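Local coordinates for Lactamase_B domain-containing protein (Bacillus lehensis G1, PDB 7EV5) that probably hydrolyses beta-lactams and glyoxalase II-type thioesters as a dizinc enzyme of the metallo-beta-lactamase fold, at residues 13-18 / 186-191; 23-28 / 121-126. All blocks are in the same frame, centred on the assembly; numbering follows the deposited sequence. Where two conformers were deposited one is given.

Contact 1: 13-18 / 186-191. With ZN (zinc ion), chain C.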
ATOM      1  N   ASN A  13      -6.733  -4.083   2.699  1.00  9.61           N
ATOM      2  CA  ASN A  13      -6.970  -4.118   1.256  1.00  9.86           C
ATOM      3  C   ASN A  13      -5.650  -4.310   0.521  1.00 12.72           C
ATOM      4  O   ASN A  13      -4.806  -3.408   0.503  1.00 11.50           O
ATOM      5  CB  ASN A  13      -7.590  -2.806   0.790  1.00 10.66           C
ATOM      6  CG  ASN A  13      -8.967  -2.575   1.350  1.00 10.73           C
ATOM      7  OD1 ASN A  13      -9.790  -3.486   1.375  1.00 12.88           O
ATOM      8  ND2 ASN A  13      -9.236  -1.353   1.787  1.00 12.52           N
ATOM      9  N   ALA A  14      -5.471  -5.471  -0.096  1.00 11.09           N
ATOM     10  CA  ALA A  14      -4.534  -5.548  -1.203  1.00  9.71           C
ATOM     11  C   ALA A  14      -5.207  -4.978  -2.440  1.00 10.63           C
ATOM     12  O   ALA A  14      -6.428  -4.836  -2.501  1.00 10.47           O
ATOM     13  CB  ALA A  14      -4.155  -7.004  -1.484  1.00  9.37           C
ATOM     14  N   TYR A  15      -4.403  -4.654  -3.443  1.00  8.47           N
ATOM     15  CA  TYR A  15      -4.937  -4.222  -4.728  1.00  8.26           C
ATOM     16  C   TYR A  15      -4.208  -4.949  -5.839  1.00  8.62           C
ATOM     17  O   TYR A  15      -2.997  -5.163  -5.762  1.00 10.21           O
ATOM     18  CB  TYR A  15      -4.814  -2.696  -4.939  1.00  9.76           C
ATOM     19  CG  TYR A  15      -5.689  -1.959  -3.977  1.00  9.26           C
ATOM     20  CD1 TYR A  15      -7.032  -1.759  -4.249  1.00 10.14           C
ATOM     21  CD2 TYR A  15      -5.191  -1.508  -2.766  1.00  8.88           C
ATOM     22  CE1 TYR A  15      -7.848  -1.120  -3.351  1.00 10.60           C
ATOM     23  CE2 TYR A  15      -6.009  -0.877  -1.849  1.00  8.11           C
ATOM     24  CZ  TYR A  15      -7.339  -0.673  -2.152  1.00 10.57           C
ATOM     25  OH  TYR A  15      -8.180  -0.040  -1.252  1.00 11.13           O
ATOM     26  N   VAL A  16      -4.943  -5.332  -6.876  1.00  9.20           N
ATOM     27  CA  VAL A  16      -4.327  -5.806  -8.105  1.00  9.62           C
ATOM     28  C   VAL A  16      -4.735  -4.861  -9.220  1.00 11.79           C
ATOM     29  O   VAL A  16      -5.926  -4.748  -9.538  1.00 12.02           O
ATOM     30  CB  VAL A  16      -4.704  -7.254  -8.444  1.00 11.64           C
ATOM     31  CG1 VAL A  16      -4.010  -7.649  -9.739  1.00 12.22           C
ATOM     32  CG2 VAL A  16      -4.301  -8.193  -7.317  1.00 11.14           C
ATOM     33  N   LEU A  17      -3.755  -4.163  -9.788  1.00 10.55           N
ATOM     34  CA  LEU A  17      -3.941  -3.301 -10.947  1.00 11.66           C
ATOM     35  C   LEU A  17      -3.516  -4.082 -12.182  1.00 12.45           C
ATOM     36  O   LEU A  17      -2.472  -4.736 -12.170  1.00 12.46           O
ATOM     37  CB  LEU A  17      -3.057  -2.060 -10.796  1.00 11.65           C
ATOM     38  CG  LEU A  17      -3.048  -1.031 -11.937  1.00 11.49           C
ATOM     39  CD1 LEU A  17      -4.395  -0.318 -12.086  1.00 13.96           C
ATOM     40  CD2 LEU A  17      -1.915  -0.022 -11.712  1.00 12.43           C
ATOM     41  N   TYR A  18      -4.320  -4.032 -13.241  1.00 12.77           N
ATOM     42  CA  TYR A  18      -4.039  -4.841 -14.417  1.00 14.02           C
ATOM     43  C   TYR A  18      -4.300  -4.031 -15.680  1.00 15.39           C
ATOM     44  O   TYR A  18      -4.843  -2.923 -15.638  1.00 16.46           O
ATOM     45  CB  TYR A  18      -4.845  -6.150 -14.410  1.00 14.02           C
ATOM     46  CG  TYR A  18      -6.323  -5.946 -14.173  1.00 16.47           C
ATOM     47  CD1 TYR A  18      -7.167  -5.602 -15.219  1.00 18.18           C
ATOM     48  CD2 TYR A  18      -6.876  -6.084 -12.904  1.00 17.06           C
ATOM     49  CE1 TYR A  18      -8.515  -5.401 -15.016  1.00 24.78           C
ATOM     50  CE2 TYR A  18      -8.222  -5.883 -12.692  1.00 17.72           C
ATOM     51  CZ  TYR A  18      -9.037  -5.546 -13.754  1.00 24.54           C
ATOM     52  OH  TYR A  18     -10.384  -5.348 -13.557  1.00 29.14           O
ATOM     53  N   ILE A 186      -9.412   8.158  -7.382  1.00 12.39           N
ATOM     54  CA  ILE A 186      -9.841   7.197  -6.373  1.00 13.87           C
ATOM     55  C   ILE A 186      -8.742   7.038  -5.334  1.00 11.74           C
ATOM     56  O   ILE A 186      -7.562   6.875  -5.673  1.00 11.76           O
ATOM     57  CB  ILE A 186     -10.194   5.857  -7.033  1.00 12.05           C
ATOM     58  CG1 ILE A 186     -11.506   5.994  -7.816  1.00 14.73           C
ATOM     59  CG2 ILE A 186     -10.286   4.746  -6.000  1.00 16.10           C
ATOM     60  CD1 ILE A 186     -11.807   4.798  -8.715  1.00 15.48           C
ATOM     61  N   VAL A 187      -9.121   7.126  -4.060  1.00 11.31           N
ATOM     62  CA  VAL A 187      -8.213   6.840  -2.954  1.00 12.39           C
ATOM     63  C   VAL A 187      -8.387   5.363  -2.618  1.00 11.13           C
ATOM     64  O   VAL A 187      -9.405   4.950  -2.047  1.00 12.78           O
ATOM     65  CB  VAL A 187      -8.475   7.747  -1.751  1.00 12.32           C
ATOM     66  CG1 VAL A 187      -7.575   7.362  -0.577  1.00 13.64           C
ATOM     67  CG2 VAL A 187      -8.232   9.195  -2.138  1.00 15.01           C
ATOM     68  N   ALA A 188      -7.411   4.551  -3.029  1.00 10.66           N
ATOM     69  CA  ALA A 188      -7.421   3.107  -2.789  1.00  9.73           C
ATOM     70  C   ALA A 188      -6.513   2.886  -1.584  1.00  8.73           C
ATOM     71  O   ALA A 188      -5.293   2.772  -1.709  1.00 10.87           O
ATOM     72  CB  ALA A 188      -6.952   2.351  -4.030  1.00 10.25           C
ATOM     73  N   SER A 189      -7.123   2.847  -0.406  1.00  9.41           N
ATOM     74  CA  SER A 189      -6.423   2.855   0.867  1.00  9.77           C
ATOM     75  C   SER A 189      -6.352   1.460   1.470  1.00  9.85           C
ATOM     76  O   SER A 189      -6.925   0.493   0.966  1.00 10.30           O
ATOM     77  CB  SER A 189      -7.112   3.817   1.835  1.00  9.41           C
ATOM     78  OG  SER A 189      -8.346   3.270   2.265  1.00 12.35           O
ATOM     79  N   GLY A 190      -5.601   1.361   2.563  1.00  9.23           N
ATOM     80  CA  GLY A 190      -5.343   0.069   3.163  1.00  9.40           C
ATOM     81  C   GLY A 190      -6.502  -0.516   3.938  1.00  9.46           C
ATOM     82  O   GLY A 190      -6.480  -1.712   4.221  1.00 10.64           O
ATOM     83  N   HIS A 191      -7.490   0.290   4.316  1.00 10.39           N
ATOM     84  CA  HIS A 191      -8.555  -0.215   5.179  1.00  9.50           C
ATOM     85  C   HIS A 191      -9.867   0.453   4.806  1.00 11.46           C
ATOM     86  O   HIS A 191      -9.918   1.677   4.686  1.00 11.98           O
ATOM     87  CB  HIS A 191      -8.211   0.060   6.655  1.00 10.78           C
ATOM     88  CG  HIS A 191      -6.925  -0.583   7.091  1.00 11.54           C
ATOM     89  ND1 HIS A 191      -6.864  -1.870   7.574  1.00 11.83           N
ATOM     90  CD2 HIS A 191      -5.646  -0.130   7.076  1.00 10.71           C
ATOM     91  CE1 HIS A 191      -5.611  -2.183   7.848  1.00 12.24           C
ATOM     92  NE2 HIS A 191      -4.848  -1.145   7.548  1.00 10.59           N
TER
HETATM   93 ZN    ZN C 302      -2.823  -1.141   7.585  1.00 11.60          ZN
HETATM   94  O   HOH W   1      -1.381  -0.936   8.958  1.00 11.56           O
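Tyr-15 and Asn-13 converge on one carbonyl, that of Ser-189. The phenol OH gives its proton to Ser-189 O at 2.6 Å, lying in the carbonyl plane on a lone pair. Asn-13 ND2 reaches the same oxygen at 3.1 Å from above that plane, about 40° out of it, while the oxygen stays close to the plane of the Asn-13 amide. A backbone hydrogen bond from Asn-13 N to Gly-190 O, 2.8 Å, lies next to them. Beside these polar grips, Ala-188 CB sits over one face of the Tyr-15 ring, 3.8 Å from its centroid, a CH-pi contact shifted toward the rim. With CG anti to its own carbonyl carbon (chi1 -67°), the Tyr-15 side chain extends toward strand 186-189 and brings its hydroxyl to the Ser-189 carbonyl.

Further out, Gln-4 NE2 also hydrogen-bonds the Tyr-15 hydroxyl, Gly-192 O takes a bond from Asn-13 ND2, and the Phe-147 ring packs against the tyrosine. The backbone gripped in this way leads directly into His-191, whose NE2 binds a zinc ion at 2.0 Å together with Asp-58, His-59, Asp-150 and a water: the second metal site of the metallo-beta-lactamase fold.

Contact 2: 23-28 / 121-126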
ATOM      1  N   GLU A  23      -1.370  -8.345 -17.681  1.00 16.73           N
ATOM      2  CA  GLU A  23      -0.266  -8.126 -16.762  1.00 17.26           C
ATOM      3  C   GLU A  23      -0.779  -7.366 -15.552  1.00 16.04           C
ATOM      4  O   GLU A  23      -1.793  -6.667 -15.619  1.00 16.54           O
ATOM      5  CB  GLU A  23       0.828  -7.314 -17.439  1.00 20.53           C
ATOM      6  CG  GLU A  23       1.415  -7.998 -18.655  1.00 19.85           C
ATOM      7  CD  GLU A  23       2.248  -7.052 -19.496  1.00 27.13           C
ATOM      8  OE1 GLU A  23       1.832  -5.889 -19.693  1.00 24.62           O
ATOM      9  OE2 GLU A  23       3.331  -7.476 -19.954  1.00 32.30           O
ATOM     10  N   ALA A  24      -0.070  -7.504 -14.433  1.00 14.61           N
ATOM     11  CA  ALA A  24      -0.623  -6.980 -13.195  1.00 14.60           C
ATOM     12  C   ALA A  24       0.460  -6.474 -12.253  1.00 12.60           C
ATOM     13  O   ALA A  24       1.603  -6.940 -12.270  1.00 14.38           O
ATOM     14  CB  ALA A  24      -1.448  -8.045 -12.475  1.00 13.95           C
ATOM     15  N   VAL A  25       0.053  -5.540 -11.396  1.00 11.63           N
ATOM     16  CA  VAL A  25       0.859  -5.019 -10.295  1.00 11.46           C
ATOM     17  C   VAL A  25       0.083  -5.278  -9.009  1.00 10.77           C
ATOM     18  O   VAL A  25      -1.119  -4.998  -8.940  1.00 11.14           O
ATOM     19  CB  VAL A  25       1.144  -3.512 -10.479  1.00 11.26           C
ATOM     20  CG1 VAL A  25       2.022  -2.969  -9.354  1.00 11.98           C
ATOM     21  CG2 VAL A  25       1.827  -3.270 -11.814  1.00 14.23           C
ATOM     22  N   ILE A  26       0.766  -5.825  -8.002  1.00 10.94           N
ATOM     23  CA  ILE A  26       0.155  -6.201  -6.729  1.00 11.24           C
ATOM     24  C   ILE A  26       0.588  -5.191  -5.678  1.00 10.26           C
ATOM     25  O   ILE A  26       1.784  -4.908  -5.557  1.00 10.51           O
ATOM     26  CB  ILE A  26       0.587  -7.615  -6.309  1.00 10.46           C
ATOM     27  CG1 ILE A  26       0.172  -8.658  -7.359  1.00 11.55           C
ATOM     28  CG2 ILE A  26       0.014  -7.940  -4.936  1.00 11.84           C
ATOM     29  CD1 ILE A  26       0.757 -10.052  -7.108  1.00 13.76           C
ATOM     30  N   PHE A  27      -0.371  -4.660  -4.912  1.00  8.72           N
ATOM     31  CA  PHE A  27      -0.085  -3.772  -3.788  1.00  7.81           C
ATOM     32  C   PHE A  27      -0.475  -4.454  -2.491  1.00  8.98           C
ATOM     33  O   PHE A  27      -1.571  -5.011  -2.390  1.00 10.10           O
ATOM     34  CB  PHE A  27      -0.892  -2.476  -3.898  1.00 10.85           C
ATOM     35  CG  PHE A  27      -0.554  -1.663  -5.101  1.00  9.21           C
ATOM     36  CD1 PHE A  27       0.386  -0.654  -5.035  1.00 10.91           C
ATOM     37  CD2 PHE A  27      -1.157  -1.931  -6.315  1.00  9.41           C
ATOM     38  CE1 PHE A  27       0.703   0.085  -6.158  1.00 10.29           C
ATOM     39  CE2 PHE A  27      -0.836  -1.203  -7.446  1.00 10.20           C
ATOM     40  CZ  PHE A  27       0.088  -0.190  -7.363  1.00 12.40           C
ATOM     41  N   ASP A  28       0.414  -4.394  -1.505  1.00  8.79           N
ATOM     42  CA  ASP A  28       0.102  -4.755  -0.128  1.00  8.52           C
ATOM     43  C   ASP A  28      -0.596  -6.105   0.054  1.00  9.43           C
ATOM     44  O   ASP A  28      -1.716  -6.162   0.575  1.00 10.25           O
ATOM     45  CB  ASP A  28      -0.714  -3.654   0.544  1.00  9.56           C
ATOM     46  CG  ASP A  28       0.046  -2.352   0.696  1.00  7.81           C
ATOM     47  OD1 ASP A  28       1.200  -2.247   0.237  1.00  8.92           O
ATOM     48  OD2 ASP A  28      -0.525  -1.402   1.283  1.00  9.13           O
ATOM     49  N   PHE A 121       3.223   0.056 -16.801  1.00 15.90           N
ATOM     50  CA  PHE A 121       2.528   0.842 -15.786  1.00 15.41           C
ATOM     51  C   PHE A 121       3.478   1.908 -15.260  1.00 13.81           C
ATOM     52  O   PHE A 121       4.542   1.579 -14.723  1.00 17.58           O
ATOM     53  CB  PHE A 121       2.106  -0.033 -14.606  1.00 16.15           C
ATOM     54  CG  PHE A 121       1.225  -1.195 -14.969  1.00 16.00           C
ATOM     55  CD1 PHE A 121      -0.157  -1.063 -14.980  1.00 14.67           C
ATOM     56  CD2 PHE A 121       1.775  -2.423 -15.266  1.00 15.62           C
ATOM     57  CE1 PHE A 121      -0.968  -2.143 -15.288  1.00 16.39           C
ATOM     58  CE2 PHE A 121       0.966  -3.512 -15.586  1.00 17.80           C
ATOM     59  CZ  PHE A 121      -0.411  -3.366 -15.592  1.00 14.97           C
ATOM     60  N   THR A 122       3.096   3.173 -15.380  1.00 15.88           N
ATOM     61  CA  THR A 122       3.889   4.240 -14.789  1.00 16.01           C
ATOM     62  C   THR A 122       3.144   4.860 -13.618  1.00 16.54           C
ATOM     63  O   THR A 122       1.930   5.086 -13.682  1.00 16.37           O
ATOM     64  CB  THR A 122       4.294   5.301 -15.816  1.00 18.70           C
ATOM     65  OG1 THR A 122       5.054   4.672 -16.851  1.00 25.44           O
ATOM     66  CG2 THR A 122       5.166   6.378 -15.164  1.00 22.78           C
ATOM     67  N   PHE A 123       3.889   5.111 -12.546  1.00 13.28           N
ATOM     68  CA  PHE A 123       3.353   5.688 -11.328  1.00 12.82           C
ATOM     69  C   PHE A 123       4.149   6.923 -10.960  1.00 13.82           C
ATOM     70  O   PHE A 123       5.363   6.984 -11.187  1.00 17.21           O
ATOM     71  CB  PHE A 123       3.504   4.703 -10.163  1.00 13.72           C
ATOM     72  CG  PHE A 123       2.855   3.379 -10.405  1.00 11.17           C
ATOM     73  CD1 PHE A 123       1.496   3.209 -10.190  1.00 12.94           C
ATOM     74  CD2 PHE A 123       3.602   2.303 -10.837  1.00 13.18           C
ATOM     75  CE1 PHE A 123       0.893   1.976 -10.418  1.00 12.17           C
ATOM     76  CE2 PHE A 123       3.014   1.073 -11.061  1.00 12.69           C
ATOM     77  CZ  PHE A 123       1.662   0.905 -10.849  1.00 11.70           C
ATOM     78  N   SER A 124       3.452   7.910 -10.421  1.00 13.17           N
ATOM     79  CA  SER A 124       4.089   8.961  -9.649  0.65 13.29           C
ATOM     80  C   SER A 124       4.167   8.490  -8.204  1.00 13.53           C
ATOM     81  O   SER A 124       3.217   7.906  -7.673  1.00 16.90           O
ATOM     82  CB  SER A 124       3.275  10.252  -9.725  0.65 18.11           C
ATOM     83  OG  SER A 124       3.420  10.876 -10.985  0.65 21.36           O
ATOM     84  N   VAL A 125       5.309   8.716  -7.571  1.00 12.70           N
ATOM     85  CA  VAL A 125       5.551   8.232  -6.218  1.00 13.15           C
ATOM     86  C   VAL A 125       5.667   9.419  -5.277  1.00 13.12           C
ATOM     87  O   VAL A 125       6.469  10.333  -5.506  1.00 14.14           O
ATOM     88  CB  VAL A 125       6.814   7.363  -6.155  1.00 14.63           C
ATOM     89  CG1 VAL A 125       7.087   6.937  -4.734  1.00 18.83           C
ATOM     90  CG2 VAL A 125       6.676   6.163  -7.088  1.00 15.84           C
ATOM     91  N   PHE A 126       4.882   9.398  -4.211  1.00 11.07           N
ATOM     92  CA  PHE A 126       4.961  10.409  -3.172  1.00 11.57           C
ATOM     93  C   PHE A 126       5.380   9.748  -1.871  1.00 12.92           C
ATOM     94  O   PHE A 126       4.857   8.693  -1.507  1.00 12.07           O
ATOM     95  CB  PHE A 126       3.607  11.075  -2.975  1.00 12.10           C
ATOM     96  CG  PHE A 126       3.102  11.798  -4.194  1.00 13.31           C
ATOM     97  CD1 PHE A 126       3.396  13.135  -4.392  1.00 16.80           C
ATOM     98  CD2 PHE A 126       2.346  11.139  -5.139  1.00 15.35           C
ATOM     99  CE1 PHE A 126       2.920  13.804  -5.511  1.00 17.18           C
ATOM    100  CE2 PHE A 126       1.870  11.799  -6.267  1.00 16.41           C
ATOM    101  CZ  PHE A 126       2.165  13.134  -6.448  1.00 17.76           C
TER
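Val-25 and Phe-121 meet in the hydrophobic interior of the alpha-beta/beta-alpha sandwich of the metallo-beta-lactamase fold, where strand 23-27 of one sheet faces strand 121-126 of the other. The two short strands run at 31° with their axes 9.7 Å apart, too far for backbone pairing, and side chains fill the space between them.

The valine divides its two methyls between two phenylalanines. CG2 lies over one face of the Phe-121 ring, 3.9 Å from the centroid and displaced toward the rim, closest to CD2. CG1 touches Phe-123 at CZ, a looser apolar contact. The split follows from the valine torsion: with CG1 anti to the backbone N (chi1 -178°), CG2 is left beside that nitrogen, on the side of Phe-121. The Val-25 and Phe-121 side chains pass alongside each other, pointing opposite ways, with the methyl over the ring.

Farther along the strand, Phe-27 and Phe-123 reach toward each other from the two strands and form an offset edge-to-face pair. The edge of Phe-27 is turned to the face of Phe-123, the planes standing at 85° and the centroids 5.9 Å apart. Phe-27 CZ leads the approach, coming within 3.8 Å of Phe-123 CE1. Phe-27 also stacks on Phe-147, a second aromatic partner from the other sheet.

Neighbouring residues add to the packing: Leu-17 lies against both Phe-121 and Phe-123, Ile-118 against Val-25 and Phe-123, and Leu-51 against Val-25 and Phe-27. At the opposite end of the contact from Phe-27, the rim of the Phe-121 ring meets backbone: Glu-23 O lies at the ring edge, near its plane, 3.6 Å from Phe-121 CZ.

Contacts 1 and 2 both bridge the two central sheets, and their centres are 10 Å apart. Strands 12-18 and 23-27 are antiparallel neighbours in the first sheet, joined by probable hydrogen bonds from Val-25 N to Leu-17 O and from Phe-27 N to Tyr-15 O, each 2.8 Å. Phe-147 of the second sheet touches both Tyr-15 and Phe-27, continuing the interface from one contact to the other. Their relation to the metals differs: contact 1 supplies the zinc ligand His-191, whereas the Phe-27 side chain lies about 12 Å from a zinc ion. Even so, the segment 23-28 ends at Asp-28, whose OD2 hydrogen-bonds His-59 ND1, making it a second-shell partner of a zinc ligand.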